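Long-range contact in pyruvate kinase (Pyrobaculum aerophilum, PDB 3QTG), which catalyses the last step of glycolysis, the interconversion of phosphoenolpyruvate and ADP with pyruvate and ATP, using a divalent metal cation: residues S92-L106 against D149-T162. Residues are numbered along the deposited sequence; the frame is centred on the assembly and turned at random.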
loop_
_atom_site.group_PDB
_atom_site.type_symbol
_atom_site.label_atom_id
_atom_site.label_comp_id
_atom_site.label_asym_id
_atom_site.label_seq_id
_atom_site.Cartn_x
_atom_site.Cartn_y
_atom_site.Cartn_z
ATOM N N SER A 92 56.303 -34.145 -16.107
ATOM C CA SER A 92 56.159 -35.305 -15.238
ATOM C C SER A 92 55.477 -34.838 -13.941
ATOM O O SER A 92 55.562 -33.648 -13.591
ATOM C CB SER A 92 57.535 -35.876 -14.930
ATOM O OG SER A 92 58.378 -34.851 -14.415
ATOM N N PRO A 93 54.770 -35.748 -13.235
ATOM C CA PRO A 93 54.065 -35.323 -12.014
ATOM C C PRO A 93 54.997 -34.594 -11.051
ATOM O O PRO A 93 56.145 -34.996 -10.875
ATOM C CB PRO A 93 53.580 -36.645 -11.413
ATOM C CG PRO A 93 53.414 -37.559 -12.633
ATOM C CD PRO A 93 54.568 -37.188 -13.520
ATOM N N ILE A 94 54.523 -33.496 -10.485
ATOM C CA ILE A 94 55.327 -32.726 -9.539
ATOM C C ILE A 94 54.741 -32.923 -8.146
ATOM O O ILE A 94 53.567 -32.637 -7.913
ATOM C CB ILE A 94 55.366 -31.214 -9.908
ATOM C CG1 ILE A 94 56.159 -31.008 -11.203
ATOM C CG2 ILE A 94 56.001 -30.376 -8.784
ATOM C CD1 ILE A 94 55.637 -29.881 -12.053
ATOM N N ASN A 95 55.567 -33.430 -7.240
ATOM C CA ASN A 95 55.161 -33.657 -5.863
ATOM C C ASN A 95 55.472 -32.443 -5.005
ATOM O O ASN A 95 56.623 -31.997 -4.901
ATOM C CB ASN A 95 55.807 -34.925 -5.302
ATOM C CG ASN A 95 55.306 -36.187 -6.003
ATOM O OD1 ASN A 95 54.310 -36.771 -5.586
ATOM N ND2 ASN A 95 55.973 -36.589 -7.086
ATOM N N VAL A 96 54.422 -31.911 -4.410
ATOM C CA VAL A 96 54.484 -30.678 -3.657
ATOM C C VAL A 96 54.339 -31.015 -2.179
ATOM O O VAL A 96 53.441 -31.769 -1.799
ATOM C CB VAL A 96 53.381 -29.703 -4.182
ATOM C CG1 VAL A 96 52.909 -28.721 -3.131
ATOM C CG2 VAL A 96 53.882 -28.983 -5.428
ATOM N N GLN A 97 55.252 -30.492 -1.356
ATOM C CA GLN A 97 55.182 -30.693 0.094
ATOM C C GLN A 97 54.579 -29.470 0.748
ATOM O O GLN A 97 54.756 -28.354 0.264
ATOM C CB GLN A 97 56.569 -30.995 0.701
ATOM C CG GLN A 97 57.320 -32.172 0.048
ATOM C CD GLN A 97 56.511 -33.490 -0.051
ATOM O OE1 GLN A 97 55.830 -33.908 0.893
ATOM N NE2 GLN A 97 56.609 -34.150 -1.212
ATOM N N GLU A 98 53.843 -29.687 1.835
ATOM C CA GLU A 98 53.247 -28.590 2.600
ATOM C C GLU A 98 54.358 -27.647 3.084
ATOM O O GLU A 98 55.370 -28.107 3.592
ATOM C CB GLU A 98 52.475 -29.150 3.803
ATOM C CG GLU A 98 51.822 -28.073 4.673
ATOM C CD GLU A 98 51.054 -28.645 5.865
ATOM O OE1 GLU A 98 50.549 -29.791 5.765
ATOM O OE2 GLU A 98 50.943 -27.931 6.896
ATOM N N GLY A 99 54.169 -26.339 2.926
ATOM C CA GLY A 99 55.226 -25.371 3.224
ATOM C C GLY A 99 56.249 -25.102 2.113
ATOM O O GLY A 99 56.996 -24.125 2.200
ATOM N N GLU A 100 56.298 -25.954 1.085
ATOM C CA GLU A 100 57.205 -25.763 -0.075
ATOM C C GLU A 100 56.879 -24.501 -0.896
ATOM O O GLU A 100 55.719 -24.223 -1.197
ATOM C CB GLU A 100 57.150 -26.987 -1.002
ATOM C CG GLU A 100 58.195 -27.002 -2.142
ATOM C CD GLU A 100 58.203 -28.303 -2.954
ATOM O OE1 GLU A 100 57.677 -29.328 -2.474
ATOM O OE2 GLU A 100 58.759 -28.304 -4.086
ATOM N N VAL A 101 57.907 -23.728 -1.242
ATOM C CA VAL A 101 57.750 -22.609 -2.167
ATOM C C VAL A 101 57.808 -23.161 -3.606
ATOM O O VAL A 101 58.823 -23.695 -4.050
ATOM C CB VAL A 101 58.800 -21.494 -1.907
ATOM C CG1 VAL A 101 58.531 -20.281 -2.788
ATOM C CG2 VAL A 101 58.791 -21.085 -0.412
ATOM N N VAL A 102 56.680 -23.065 -4.297
ATOM C CA VAL A 102 56.495 -23.625 -5.621
ATOM C C VAL A 102 56.564 -22.505 -6.665
ATOM O O VAL A 102 55.996 -21.430 -6.478
ATOM C CB VAL A 102 55.117 -24.383 -5.708
ATOM C CG1 VAL A 102 54.953 -25.040 -7.064
ATOM C CG2 VAL A 102 55.013 -25.455 -4.605
ATOM N N LYS A 103 57.250 -22.768 -7.763
ATOM C CA LYS A 103 57.393 -21.788 -8.844
ATOM C C LYS A 103 56.539 -22.123 -10.072
ATOM O O LYS A 103 56.520 -23.267 -10.538
ATOM C CB LYS A 103 58.871 -21.639 -9.234
ATOM C CG LYS A 103 59.127 -20.544 -10.265
ATOM C CD LYS A 103 60.370 -19.737 -9.924
ATOM C CE LYS A 103 60.836 -18.895 -11.098
ATOM N NZ LYS A 103 62.311 -18.621 -11.037
ATOM N N PHE A 104 55.817 -21.120 -10.565
ATOM C CA PHE A 104 55.054 -21.216 -11.812
ATOM C C PHE A 104 55.701 -20.319 -12.852
ATOM O O PHE A 104 56.047 -19.178 -12.550
ATOM C CB PHE A 104 53.593 -20.771 -11.621
ATOM C CG PHE A 104 52.830 -21.569 -10.586
ATOM C CD1 PHE A 104 53.124 -21.443 -9.232
ATOM C CD2 PHE A 104 51.804 -22.425 -10.980
ATOM C CE1 PHE A 104 52.411 -22.167 -8.272
ATOM C CE2 PHE A 104 51.084 -23.160 -10.068
ATOM C CZ PHE A 104 51.374 -23.037 -8.683
ATOM N N LYS A 105 55.868 -20.833 -14.069
ATOM C CA LYS A 105 56.431 -20.040 -15.162
ATOM C C LYS A 105 55.539 -20.155 -16.356
ATOM O O LYS A 105 54.935 -21.211 -16.602
ATOM C CB LYS A 105 57.866 -20.485 -15.542
ATOM C CG LYS A 105 58.882 -20.280 -14.419
ATOM C CD LYS A 105 60.298 -20.766 -14.754
ATOM C CE LYS A 105 61.037 -21.176 -13.452
ATOM N NZ LYS A 105 62.525 -21.611 -13.578
ATOM N N LEU A 106 55.477 -19.068 -17.113
ATOM C CA LEU A 106 54.826 -19.066 -18.404
ATOM C C LEU A 106 55.560 -19.976 -19.400
ATOM O O LEU A 106 56.637 -19.636 -19.896
ATOM C CB LEU A 106 54.710 -17.634 -18.931
ATOM C CG LEU A 106 53.988 -17.374 -20.254
ATOM C CD1 LEU A 106 52.566 -17.798 -20.193
ATOM C CD2 LEU A 106 54.087 -15.881 -20.615
ATOM N N ASP A 149 57.162 -13.183 -16.025
ATOM C CA ASP A 149 56.263 -14.269 -16.421
ATOM C C ASP A 149 56.426 -15.436 -15.436
ATOM O O ASP A 149 56.622 -16.582 -15.825
ATOM C CB ASP A 149 56.585 -14.682 -17.865
ATOM C CG ASP A 149 56.194 -13.618 -18.883
ATOM O OD1 ASP A 149 55.070 -13.049 -18.784
ATOM O OD2 ASP A 149 57.003 -13.356 -19.803
ATOM N N TRP A 150 56.373 -15.116 -14.145
ATOM C CA TRP A 150 56.544 -16.133 -13.109
ATOM C C TRP A 150 55.889 -15.753 -11.772
ATOM O O TRP A 150 55.613 -14.590 -11.503
ATOM C CB TRP A 150 58.021 -16.502 -12.922
ATOM C CG TRP A 150 58.860 -15.398 -12.390
ATOM C CD1 TRP A 150 59.633 -14.527 -13.116
ATOM C CD2 TRP A 150 59.034 -15.036 -11.009
ATOM N NE1 TRP A 150 60.278 -13.644 -12.270
ATOM C CE2 TRP A 150 59.923 -13.927 -10.976
ATOM C CE3 TRP A 150 58.530 -15.540 -9.799
ATOM C CZ2 TRP A 150 60.313 -13.315 -9.782
ATOM C CZ3 TRP A 150 58.907 -14.934 -8.618
ATOM C CH2 TRP A 150 59.804 -13.831 -8.613
ATOM N N ILE A 151 55.686 -16.772 -10.944
ATOM C CA ILE A 151 55.025 -16.668 -9.666
ATOM C C ILE A 151 55.672 -17.663 -8.705
ATOM O O ILE A 151 56.041 -18.760 -9.096
ATOM C CB ILE A 151 53.493 -16.955 -9.866
ATOM C CG1 ILE A 151 52.742 -15.647 -10.084
ATOM C CG2 ILE A 151 52.872 -17.773 -8.735
ATOM C CD1 ILE A 151 51.801 -15.729 -11.291
ATOM N N GLU A 152 55.825 -17.263 -7.448
ATOM C CA GLU A 152 56.105 -18.195 -6.381
ATOM C C GLU A 152 54.911 -18.251 -5.424
ATOM O O GLU A 152 54.291 -17.224 -5.135
ATOM C CB GLU A 152 57.389 -17.784 -5.640
ATOM C CG GLU A 152 58.674 -17.943 -6.506
ATOM C CD GLU A 152 59.907 -17.320 -5.858
ATOM O OE1 GLU A 152 59.761 -16.427 -4.982
ATOM O OE2 GLU A 152 61.032 -17.732 -6.223
ATOM N N ALA A 153 54.612 -19.445 -4.921
ATOM C CA ALA A 153 53.496 -19.651 -4.008
ATOM C C ALA A 153 53.790 -20.766 -3.001
ATOM O O ALA A 153 54.473 -21.729 -3.316
ATOM C CB ALA A 153 52.225 -19.936 -4.797
ATOM N N VAL A 154 53.290 -20.634 -1.782
ATOM C CA VAL A 154 53.559 -21.622 -0.742
ATOM C C VAL A 154 52.384 -22.574 -0.664
ATOM O O VAL A 154 51.234 -22.133 -0.501
ATOM C CB VAL A 154 53.786 -20.948 0.658
ATOM C CG1 VAL A 154 53.826 -21.992 1.790
ATOM C CG2 VAL A 154 55.065 -20.126 0.659
ATOM N N ALA A 155 52.672 -23.868 -0.767
ATOM C CA ALA A 155 51.664 -24.896 -0.677
ATOM C C ALA A 155 51.157 -25.009 0.772
ATOM O O ALA A 155 51.946 -25.088 1.721
ATOM C CB ALA A 155 52.221 -26.204 -1.148
ATOM N N GLU A 156 49.834 -24.979 0.918
ATOM C CA GLU A 156 49.185 -25.071 2.213
ATOM C C GLU A 156 49.016 -26.532 2.627
ATOM O O GLU A 156 48.770 -26.814 3.790
ATOM C CB GLU A 156 47.853 -24.315 2.195
ATOM C CG GLU A 156 48.044 -22.827 1.969
ATOM C CD GLU A 156 46.740 -22.034 1.884
ATOM O OE1 GLU A 156 45.657 -22.535 2.285
ATOM O OE2 GLU A 156 46.806 -20.876 1.412
ATOM N N SER A 157 49.184 -27.451 1.669
ATOM C CA SER A 157 49.226 -28.884 1.943
ATOM C C SER A 157 50.040 -29.625 0.872
ATOM O O SER A 157 50.482 -29.024 -0.108
ATOM C CB SER A 157 47.806 -29.465 2.062
ATOM O OG SER A 157 47.104 -29.334 0.841
ATOM N N SER A 158 50.266 -30.917 1.100
ATOM C CA SER A 158 50.908 -31.808 0.145
ATOM C C SER A 158 49.984 -32.171 -1.011
ATOM O O SER A 158 48.763 -32.088 -0.892
ATOM C CB SER A 158 51.366 -33.084 0.840
ATOM O OG SER A 158 52.615 -32.878 1.459
ATOM N N GLY A 159 50.570 -32.587 -2.127
ATOM C CA GLY A 159 49.798 -32.852 -3.325
ATOM C C GLY A 159 50.686 -33.159 -4.510
ATOM O O GLY A 159 51.902 -32.970 -4.461
ATOM N N VAL A 160 50.070 -33.663 -5.571
ATOM C CA VAL A 160 50.790 -34.036 -6.775
ATOM C C VAL A 160 50.163 -33.232 -7.911
ATOM O O VAL A 160 48.961 -33.328 -8.143
ATOM C CB VAL A 160 50.683 -35.551 -7.046
ATOM C CG1 VAL A 160 51.428 -35.945 -8.305
ATOM C CG2 VAL A 160 51.216 -36.335 -5.847
ATOM N N ILE A 161 50.973 -32.403 -8.564
ATOM C CA ILE A 161 50.527 -31.632 -9.728
ATOM C C ILE A 161 50.853 -32.397 -10.998
ATOM O O ILE A 161 51.991 -32.822 -11.215
ATOM C CB ILE A 161 51.113 -30.193 -9.757
ATOM C CG1 ILE A 161 50.634 -29.404 -8.532
ATOM C CG2 ILE A 161 50.665 -29.466 -11.017
ATOM C CD1 ILE A 161 51.469 -28.179 -8.200
ATOM N N THR A 162 49.824 -32.588 -11.814
ATOM C CA THR A 162 49.908 -33.334 -13.060
ATOM C C THR A 162 49.642 -32.370 -14.240
ATOM O O THR A 162 48.858 -31.418 -14.107
ATOM C CB THR A 162 48.884 -34.545 -13.031
ATOM O OG1 THR A 162 49.298 -35.473 -12.027
ATOM C CG2 THR A 162 48.851 -35.301 -14.314
#
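I94 and V96 pair with I161 and G159, and V102 and F104 with A153 and I151, so that two chain segments, each bent at its middle, run antiparallel through both arms, with strand axes at 150° for 94-96 against 159-161 and 148° for 101-106 against 150-155. At I94 and I161 the exchange is reciprocal, I94 N to I161 O and I161 N to I94 O both spanning 2.7 Å. The bend in 92-106 is a type II turn from Q97 to E100, whose third residue, G99, has positive phi and sends its N to A155 O at 2.8 Å. E100 OE1 also accepts Q97 N, on the anti side and tilted out of the carboxylate plane, which ties the two ends of the turn together.

Inside the bend, V96 CG1 presses on the methyl of A155, 3.3 Å from CB, closer than carbons usually pack; CG1 stands anti to the backbone N, leaving CG2 to meet I161 CD1. On the same inner side I151 CG2 and A153 CB lie obliquely against the F104 ring, CG2 being 3.7 Å from CD1, while I151 O lies in the ring plane at its edge. M134 of strand 131-134 touches both F104 and I161, and I115 touches I94, V102 and F104, consistent with one apolar interior shared by the two arms and these neighbouring strands. This paired, folded-over arrangement belongs to the small beta-barrel B domain of pyruvate kinases, inserted after the third strand of the TIM barrel, 76-80; T162 lies near K165, which probably binds ATP.

The outward face carries V101 against V154, CG2 to CG2 at 4.0 Å, and the K103 chain crossing W150, where K103 CE approaches W150 CB, the methylene that carries the indole. K103 NZ stands 18° off the normal of the five-membered ring, but at 5.0 Å from its centroid the cation-pi attraction is weak at most.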